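Local coordinates for hypothetical protein (PDB 1U5K), which is probably involved in DNA repair and RecF-pathway recombination, and joins an OB-fold domain to a helical, zinc-binding remainder, at residues 80-85 with 122-127; 89-94 with 235-240; 128-133 with 209-214. All blocks are in the same frame, centred on the assembly; numbering follows the deposited sequence.

Contact 1. Residues 80-85 with 122-127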
loop_
_atom_site.group_PDB
_atom_site.type_symbol
_atom_site.label_atom_id
_atom_site.label_comp_id
_atom_site.label_asym_id
_atom_site.label_seq_id
_atom_site.Cartn_x
_atom_site.Cartn_y
_atom_site.Cartn_z
ATOM N N LEU A 80 0.898 21.796 13.171
ATOM C CA LEU A 80 -0.273 22.278 12.450
ATOM C C LEU A 80 -1.474 21.506 13.003
ATOM O O LEU A 80 -1.841 20.453 12.471
ATOM C CB LEU A 80 -0.085 22.075 10.944
ATOM C CG LEU A 80 1.093 22.772 10.263
ATOM C CD1 LEU A 80 1.589 22.061 8.991
ATOM C CD2 LEU A 80 0.742 24.209 9.896
ATOM N N PRO A 81 -2.074 22.011 14.079
ATOM C CA PRO A 81 -3.134 21.289 14.800
ATOM C C PRO A 81 -4.361 20.982 13.949
ATOM O O PRO A 81 -5.140 20.070 14.160
ATOM C CB PRO A 81 -3.540 22.242 15.936
ATOM C CG PRO A 81 -2.638 23.407 15.898
ATOM C CD PRO A 81 -1.727 23.309 14.694
ATOM N N THR A 82 -4.529 21.782 12.909
ATOM C CA THR A 82 -5.658 21.688 12.001
ATOM C C THR A 82 -5.585 20.447 11.089
ATOM O O THR A 82 -6.597 19.950 10.580
ATOM C CB THR A 82 -5.494 23.067 11.328
ATOM O OG1 THR A 82 -6.562 23.986 11.607
ATOM C CG2 THR A 82 -5.105 23.069 9.903
ATOM N N LEU A 83 -4.380 19.918 10.902
ATOM C CA LEU A 83 -4.179 18.605 10.289
ATOM C C LEU A 83 -4.872 17.449 10.992
ATOM O O LEU A 83 -5.002 16.369 10.419
ATOM C CB LEU A 83 -2.692 18.315 10.095
ATOM C CG LEU A 83 -1.955 19.211 9.104
ATOM C CD1 LEU A 83 -0.490 18.819 8.917
ATOM C CD2 LEU A 83 -2.702 19.293 7.776
ATOM N N ALA A 84 -5.369 17.662 12.208
ATOM C CA ALA A 84 -6.214 16.657 12.849
ATOM C C ALA A 84 -7.613 16.582 12.241
ATOM O O ALA A 84 -8.314 15.584 12.392
ATOM C CB ALA A 84 -6.279 16.874 14.355
ATOM N N GLU A 85 -8.024 17.594 11.490
ATOM C CA GLU A 85 -9.269 17.491 10.741
ATOM C C GLU A 85 -9.113 16.382 9.689
ATOM O O GLU A 85 -8.140 16.398 8.936
ATOM C CB GLU A 85 -9.626 18.823 10.083
ATOM C CG GLU A 85 -9.841 20.012 11.009
ATOM C CD GLU A 85 -9.961 21.317 10.241
ATOM O OE1 GLU A 85 -10.377 21.291 9.062
ATOM O OE2 GLU A 85 -9.633 22.386 10.800
ATOM N N GLY A 122 -0.277 24.684 3.341
ATOM C CA GLY A 122 -1.432 24.813 2.471
ATOM C C GLY A 122 -2.586 23.876 2.760
ATOM O O GLY A 122 -3.744 24.297 2.742
ATOM N N VAL A 123 -2.293 22.602 3.013
ATOM C CA VAL A 123 -3.334 21.630 3.310
ATOM C C VAL A 123 -3.937 21.956 4.669
ATOM O O VAL A 123 -5.118 21.722 4.913
ATOM C CB VAL A 123 -2.772 20.195 3.280
ATOM C CG1 VAL A 123 -3.634 19.218 4.043
ATOM C CG2 VAL A 123 -2.576 19.736 1.841
ATOM N N ALA A 124 -3.103 22.470 5.565
ATOM C CA ALA A 124 -3.558 22.806 6.909
ATOM C C ALA A 124 -4.424 24.071 6.914
ATOM O O ALA A 124 -5.337 24.162 7.730
ATOM C CB ALA A 124 -2.375 22.996 7.833
ATOM N N HIS A 125 -4.147 25.024 6.028
ATOM C CA HIS A 125 -4.758 26.358 6.117
ATOM C C HIS A 125 -5.710 26.805 5.020
ATOM O O HIS A 125 -6.516 27.714 5.255
ATOM C CB HIS A 125 -3.662 27.409 6.227
ATOM C CG HIS A 125 -2.779 27.201 7.411
ATOM N ND1 HIS A 125 -3.291 26.926 8.658
ATOM C CD2 HIS A 125 -1.431 27.176 7.539
ATOM C CE1 HIS A 125 -2.295 26.793 9.515
ATOM N NE2 HIS A 125 -1.157 26.927 8.861
ATOM N N GLN A 126 -5.615 26.208 3.835
ATOM C CA GLN A 126 -6.375 26.655 2.672
ATOM C C GLN A 126 -7.763 26.014 2.546
ATOM O O GLN A 126 -7.996 24.913 3.054
ATOM C CB GLN A 126 -5.581 26.483 1.370
ATOM C CG GLN A 126 -4.260 27.231 1.249
ATOM C CD GLN A 126 -4.344 28.757 1.186
ATOM O OE1 GLN A 126 -3.445 29.395 0.638
ATOM N NE2 GLN A 126 -5.392 29.341 1.752
ATOM N N PRO A 127 -8.725 26.735 1.970
ATOM C CA PRO A 127 -10.082 26.206 1.795
ATOM C C PRO A 127 -10.214 24.911 0.978
ATOM O O PRO A 127 -11.138 24.166 1.269
ATOM C CB PRO A 127 -10.849 27.349 1.108
ATOM C CG PRO A 127 -9.966 28.548 1.055
ATOM C CD PRO A 127 -8.652 28.169 1.653
HETATM O O HOH W 1 -7.454 25.695 8.708
#
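Leu-80 and Leu-83 both direct a methyl group at Ala-124, whose small side chain is the shared target of this contact. CD2 of Leu-83 lies 3.7 Å from CB of Ala-124. The same CD2 is 3.8 Å from CG1 of Val-123, so one leucine branch straddles two successive residues of the helix. The CA–CB bond of Leu-83 does not aim at that helix. It is the side chain beyond it, with CG anti to the carbonyl carbon (chi1 -66°), that carries the methyl across. Leu-80 begins by pointing at its partner, and its CD2 comes within 3.9 Å of Ala-124 CB. That methyl also meets His-125, at 3.5 Å from NE2; the leucine runs crosswise to the histidine side chain, and the methyl approaches the imidazole obliquely. Ala-124 CB in turn lies over one face of the His-125 ring.

Thr-82 faces the helix end as well, but its methyl is modelled too close to the Ala-124 carbonyl, which makes its exact rotation doubtful. A water donates to Ala-124 O at 2.8 Å; its long, weak link to Thr-82 OG1 (3.5 Å) is no firmer than that rotation.

The segment 80-85 links strand 69-78 of the OB-fold domain to helix 86-102. It holds its shape by a 3-10 turn, in which Leu-83 N donates to Leu-80 O at 3.0 Å and two further bonds follow. Arg-88 of helix 86-102 receives Glu-85 as a salt-bridge partner and donates to the carbonyls of Val-123 and Gln-126.

With no direct hydrogen bond between the segments, the linker is held against the end of helix 110-125 by apolar packing of leucine methyls on Ala-124 and Val-123.

Contact 2. Residues 89-94 with 235-240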
loop_
_atom_site.group_PDB
_atom_site.type_symbol
_atom_site.label_atom_id
_atom_site.label_comp_id
_atom_site.label_asym_id
_atom_site.label_seq_id
_atom_site.Cartn_x
_atom_site.Cartn_y
_atom_site.Cartn_z
ATOM N N TYR A 89 -5.933 15.899 7.244
ATOM C CA TYR A 89 -5.037 14.800 7.546
ATOM C C TYR A 89 -4.788 13.939 6.308
ATOM O O TYR A 89 -3.643 13.616 6.013
ATOM C CB TYR A 89 -5.576 13.946 8.693
ATOM C CG TYR A 89 -4.608 12.926 9.212
ATOM C CD1 TYR A 89 -3.898 13.150 10.384
ATOM C CD2 TYR A 89 -4.442 11.696 8.566
ATOM C CE1 TYR A 89 -3.028 12.200 10.879
ATOM C CE2 TYR A 89 -3.580 10.731 9.059
ATOM C CZ TYR A 89 -2.887 10.995 10.232
ATOM O OH TYR A 89 -2.001 10.078 10.760
ATOM N N ALA A 90 -5.850 13.614 5.584
ATOM C CA ALA A 90 -5.795 12.739 4.422
ATOM C C ALA A 90 -4.880 13.296 3.343
ATOM O O ALA A 90 -4.119 12.541 2.755
ATOM C CB ALA A 90 -7.199 12.456 3.872
ATOM N N PHE A 91 -4.943 14.601 3.090
ATOM C CA PHE A 91 -4.105 15.249 2.095
ATOM C C PHE A 91 -2.663 15.439 2.573
ATOM O O PHE A 91 -1.757 15.260 1.761
ATOM C CB PHE A 91 -4.765 16.518 1.539
ATOM C CG PHE A 91 -5.901 16.228 0.595
ATOM C CD1 PHE A 91 -7.210 16.540 0.929
ATOM C CD2 PHE A 91 -5.668 15.580 -0.617
ATOM C CE1 PHE A 91 -8.270 16.187 0.084
ATOM C CE2 PHE A 91 -6.715 15.275 -1.474
ATOM C CZ PHE A 91 -8.034 15.559 -1.126
ATOM N N ALA A 92 -2.437 15.755 3.850
ATOM C CA ALA A 92 -1.102 15.779 4.435
ATOM C C ALA A 92 -0.447 14.411 4.250
ATOM O O ALA A 92 0.718 14.311 3.882
ATOM C CB ALA A 92 -1.121 16.163 5.937
ATOM N N HIS A 93 -1.208 13.357 4.517
ATOM C CA HIS A 93 -0.730 11.983 4.441
ATOM C C HIS A 93 -0.363 11.590 3.007
ATOM O O HIS A 93 0.674 10.979 2.779
ATOM C CB HIS A 93 -1.831 11.117 5.005
ATOM C CG HIS A 93 -1.456 9.706 5.329
ATOM N ND1 HIS A 93 -0.177 9.318 5.660
ATOM C CD2 HIS A 93 -2.227 8.599 5.441
ATOM C CE1 HIS A 93 -0.172 8.028 5.942
ATOM N NE2 HIS A 93 -1.395 7.562 5.784
ATOM N N LEU A 94 -1.192 11.980 2.047
ATOM C CA LEU A 94 -0.866 11.832 0.641
ATOM C C LEU A 94 0.448 12.532 0.281
ATOM O O LEU A 94 1.300 11.921 -0.355
ATOM C CB LEU A 94 -2.023 12.293 -0.236
ATOM C CG LEU A 94 -1.825 12.378 -1.746
ATOM C CD1 LEU A 94 -1.380 11.045 -2.309
ATOM C CD2 LEU A 94 -3.132 12.810 -2.372
ATOM N N LEU A 235 -3.875 6.695 -1.185
ATOM C CA LEU A 235 -4.384 7.943 -0.653
ATOM C C LEU A 235 -4.929 8.951 -1.664
ATOM O O LEU A 235 -5.394 10.022 -1.273
ATOM C CB LEU A 235 -3.303 8.596 0.206
ATOM C CG LEU A 235 -2.756 7.695 1.303
ATOM C CD1 LEU A 235 -1.593 8.369 2.000
ATOM C CD2 LEU A 235 -3.816 7.205 2.285
ATOM N N VAL A 236 -4.889 8.628 -2.954
ATOM C CA VAL A 236 -5.434 9.540 -3.958
ATOM C C VAL A 236 -6.957 9.551 -3.817
ATOM O O VAL A 236 -7.516 8.493 -3.558
ATOM C CB VAL A 236 -4.976 9.091 -5.356
ATOM C CG1 VAL A 236 -5.652 9.895 -6.452
ATOM C CG2 VAL A 236 -3.475 9.248 -5.475
ATOM N N PRO A 237 -7.644 10.692 -3.877
ATOM C CA PRO A 237 -9.100 10.704 -3.667
ATOM C C PRO A 237 -9.798 9.642 -4.515
ATOM O O PRO A 237 -9.519 9.554 -5.709
ATOM C CB PRO A 237 -9.532 12.092 -4.150
ATOM C CG PRO A 237 -8.329 12.950 -3.959
ATOM C CD PRO A 237 -7.130 12.048 -4.131
ATOM N N SER A 238 -10.643 8.843 -3.875
ATOM C CA SER A 238 -11.250 7.651 -4.465
ATOM C C SER A 238 -12.660 7.343 -3.950
ATOM O O SER A 238 -13.143 6.217 -4.102
ATOM C CB SER A 238 -10.342 6.457 -4.166
ATOM O OG SER A 238 -9.007 6.766 -4.546
ATOM N N GLY A 239 -13.310 8.343 -3.359
ATOM C CA GLY A 239 -14.627 8.195 -2.769
ATOM C C GLY A 239 -14.726 8.719 -1.348
ATOM O O GLY A 239 -13.726 8.798 -0.632
ATOM N N VAL A 240 -15.950 9.057 -0.943
ATOM C CA VAL A 240 -16.246 9.441 0.435
ATOM C C VAL A 240 -16.971 8.303 1.160
ATOM O O VAL A 240 -18.032 7.879 0.698
ATOM C CB VAL A 240 -17.082 10.726 0.459
HETATM O O HOH W 2 -5.977 10.674 1.365
#
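Leu-235, with CG anti to its carbonyl carbon (chi1 -54°), and His-93, with CG anti to the backbone N (chi1 -166°), are turned so that a methyl lands on a ring. CD1 of Leu-235 sits 3.7 Å from the centroid of the His-93 imidazole and 20° off the ring normal, a CH-pi contact over the face. The leucine stands roughly perpendicular to the histidine side chain. One residue on, Leu-94 and Leu-235 run antiparallel alongside one another, their CB atoms 3.9 Å apart. Farther along the loop, Pro-237 CG meets the Phe-91 ring at the edge, 3.8 Å from CE2. Between these apolar contacts a water donates to Leu-235 O at 2.8 Å and, weakly, to Ala-90 O, joining the backbones where the segments share no direct hydrogen bond.

Residues 235-237 of the loop after helix 211-225 are thereby packed against helix 86-102. Pro-81 of the second subunit packs on His-93, and Ala-84 of that subunit on Leu-235, which places this contact where the two chains of the assembly meet. Within the chain, Phe-91 touches Val-123 of helix 110-125 and lays its ring against helix 129-141, while Leu-94, Val-236 and Pro-237 all touch Trp-215 of helix 211-225.

Contact 3. Residues 128-133 with 209-214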
loop_
_atom_site.group_PDB
_atom_site.type_symbol
_atom_site.label_atom_id
_atom_site.label_comp_id
_atom_site.label_asym_id
_atom_site.label_seq_id
_atom_site.Cartn_x
_atom_site.Cartn_y
_atom_site.Cartn_z
ATOM N N ASP A 128 -9.320 24.641 0.032
ATOM C CA ASP A 128 -9.423 23.528 -0.901
ATOM C C ASP A 128 -8.120 22.707 -0.830
ATOM O O ASP A 128 -7.208 22.870 -1.647
ATOM C CB ASP A 128 -9.659 24.126 -2.285
ATOM C CG ASP A 128 -10.027 23.097 -3.325
ATOM O OD1 ASP A 128 -9.886 21.875 -3.094
ATOM O OD2 ASP A 128 -10.460 23.477 -4.430
ATOM N N PRO A 129 -7.995 21.875 0.196
ATOM C CA PRO A 129 -6.760 21.103 0.358
ATOM C C PRO A 129 -6.512 20.107 -0.770
ATOM O O PRO A 129 -5.332 19.933 -1.063
ATOM C CB PRO A 129 -6.892 20.469 1.739
ATOM C CG PRO A 129 -8.318 20.435 1.971
ATOM C CD PRO A 129 -8.918 21.670 1.331
ATOM N N GLU A 130 -7.534 19.564 -1.428
ATOM C CA GLU A 130 -7.297 18.710 -2.586
ATOM C C GLU A 130 -6.504 19.486 -3.634
ATOM O O GLU A 130 -5.562 18.949 -4.229
ATOM C CB GLU A 130 -8.580 18.158 -3.216
ATOM C CG GLU A 130 -8.248 17.216 -4.366
ATOM C CD GLU A 130 -9.429 16.784 -5.201
ATOM O OE1 GLU A 130 -10.448 17.484 -5.109
ATOM O OE2 GLU A 130 -9.377 15.758 -5.924
ATOM N N TRP A 131 -6.878 20.747 -3.850
ATOM C CA TRP A 131 -6.249 21.559 -4.878
ATOM C C TRP A 131 -4.801 21.876 -4.491
ATOM O O TRP A 131 -3.905 21.894 -5.344
ATOM C CB TRP A 131 -7.024 22.840 -5.217
ATOM C CG TRP A 131 -6.431 23.553 -6.385
ATOM C CD1 TRP A 131 -5.898 24.799 -6.387
ATOM C CD2 TRP A 131 -6.278 23.052 -7.716
ATOM N NE1 TRP A 131 -5.405 25.099 -7.632
ATOM C CE2 TRP A 131 -5.638 24.051 -8.475
ATOM C CE3 TRP A 131 -6.620 21.852 -8.354
ATOM C CZ2 TRP A 131 -5.320 23.891 -9.826
ATOM C CZ3 TRP A 131 -6.272 21.678 -9.667
ATOM C CH2 TRP A 131 -5.664 22.706 -10.403
ATOM N N VAL A 132 -4.566 22.144 -3.212
ATOM C CA VAL A 132 -3.192 22.328 -2.743
ATOM C C VAL A 132 -2.371 21.086 -3.105
ATOM O O VAL A 132 -1.270 21.187 -3.647
ATOM C CB VAL A 132 -3.133 22.621 -1.236
ATOM C CG1 VAL A 132 -1.714 22.793 -0.732
ATOM C CG2 VAL A 132 -3.908 23.900 -0.889
ATOM N N ALA A 133 -2.910 19.908 -2.819
ATOM C CA ALA A 133 -2.160 18.675 -3.043
ATOM C C ALA A 133 -1.909 18.404 -4.521
ATOM O O ALA A 133 -0.801 17.999 -4.866
ATOM C CB ALA A 133 -2.850 17.488 -2.373
ATOM N N ALA A 209 -14.919 18.247 -11.093
ATOM C CA ALA A 209 -15.265 17.241 -12.086
ATOM C C ALA A 209 -14.035 16.863 -12.904
ATOM O O ALA A 209 -13.944 15.721 -13.324
ATOM C CB ALA A 209 -16.372 17.738 -13.016
ATOM N N ASP A 210 -13.122 17.798 -13.154
ATOM C CA ASP A 210 -11.932 17.536 -13.959
ATOM C C ASP A 210 -10.713 17.007 -13.206
ATOM O O ASP A 210 -9.697 16.660 -13.809
ATOM C CB ASP A 210 -11.531 18.794 -14.727
ATOM C CG ASP A 210 -12.559 19.199 -15.768
ATOM O OD1 ASP A 210 -13.143 18.329 -16.447
ATOM O OD2 ASP A 210 -12.861 20.395 -15.945
ATOM N N ARG A 211 -10.829 16.871 -11.894
ATOM C CA ARG A 211 -9.674 16.494 -11.097
ATOM C C ARG A 211 -9.271 15.025 -11.190
ATOM O O ARG A 211 -8.074 14.762 -11.193
ATOM C CB ARG A 211 -9.849 16.942 -9.654
ATOM C CG ARG A 211 -9.788 18.440 -9.486
ATOM C CD ARG A 211 -9.996 18.857 -8.056
ATOM N NE ARG A 211 -10.213 20.292 -7.990
ATOM C CZ ARG A 211 -10.319 21.020 -6.887
ATOM N NH1 ARG A 211 -10.240 20.448 -5.698
ATOM N NH2 ARG A 211 -10.454 22.335 -6.994
ATOM N N PRO A 212 -10.205 14.078 -11.250
ATOM C CA PRO A 212 -9.815 12.672 -11.414
ATOM C C PRO A 212 -8.851 12.475 -12.587
ATOM O O PRO A 212 -7.900 11.710 -12.443
ATOM C CB PRO A 212 -11.158 11.944 -11.570
ATOM C CG PRO A 212 -12.091 12.798 -10.757
ATOM C CD PRO A 212 -11.662 14.213 -11.087
ATOM N N ALA A 213 -9.048 13.177 -13.698
ATOM C CA ALA A 213 -8.121 13.140 -14.827
ATOM C C ALA A 213 -6.692 13.540 -14.448
ATOM O O ALA A 213 -5.724 12.887 -14.855
ATOM C CB ALA A 213 -8.622 14.028 -15.937
ATOM N N LEU A 214 -6.585 14.604 -13.657
ATOM C CA LEU A 214 -5.310 15.076 -13.125
ATOM C C LEU A 214 -4.623 14.089 -12.179
ATOM O O LEU A 214 -3.414 13.879 -12.300
ATOM C CB LEU A 214 -5.468 16.431 -12.449
ATOM C CG LEU A 214 -5.944 17.561 -13.365
ATOM C CD1 LEU A 214 -6.094 18.849 -12.573
ATOM C CD2 LEU A 214 -4.907 17.751 -14.462
#
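The guanidinium group of Arg-211 has Trp-131 over one face and two carboxylates at its edge. CE3 of the indole stands 3.8 Å above the guanidinium plane, offset toward the rim, and Trp-131 CB lies over the same group, 3.9 Å from NH2 of Arg-211. The carboxylate of Asp-128 meets the guanidinium end-on, their planes only 22° apart. NH2 of Arg-211 donates to Asp-128 OD2 at 2.8 Å, on the syn side but somewhat out of the carboxylate plane, and NH1 of Arg-211 donates to the syn lone pair of Asp-128 OD1 at 3.0 Å. Glu-130 is turned differently, its plane at 67° to the guanidinium. Arg-211 NH1 approaches Glu-130 OE1 from above the carboxylate plane, at 3.0 Å, although the oxygen still lies close to the guanidinium plane.

Asp-128, Glu-130 and Arg-211 form a salt-bridge network built on a helix start. Asp-128 is the N-cap of helix 129-141, and its OD1 accepts a weak capping bond of 3.3 Å from Trp-131 N as well as the bond from Arg-211. The helix end and the arginine would both be expected to stabilise its negative charge. Arg-211 reaches over from the helix 211-225 side with an extended chain, after a first torsion that sets CG anti to the carbonyl carbon (chi1 -69°).

Residues outside the two segments hold other polar atoms: Arg-211 NE donates to Val-206 O, Glu-130 OE2 accepts from Trp-215 NE1, and Trp-131 NE1 bonds to Ser-201 O. Farther along the indole, CD1 of Leu-214 approaches the ring edge near its plane, 4.1 Å from CZ3 of Trp-131, and Leu-214 also packs on Phe-189 of helix 184-192.

How the contacts relate
The three contacts lie close together, with centres about 13 Å (1 and 2), 16 Å (1 and 3) and 11 Å (2 and 3) apart, in the helical part of the chain and away from the zinc site. Along the sequence the segments of contacts 1 and 2 alternate, whereas contact 3 follows contact 1 and falls wholly between the two segments of contact 2. Helices 86-102, 110-125 and 129-141 supply the shared framework: Phe-91 touches Val-123 of contact 1 and Glu-130 of contact 3, while Val-132 packs on Gln-126. The three contacts tie the OB-fold linker, these helices, helix 211-225 and the C-terminal loop into one packed body, which meets the second subunit at contact 2.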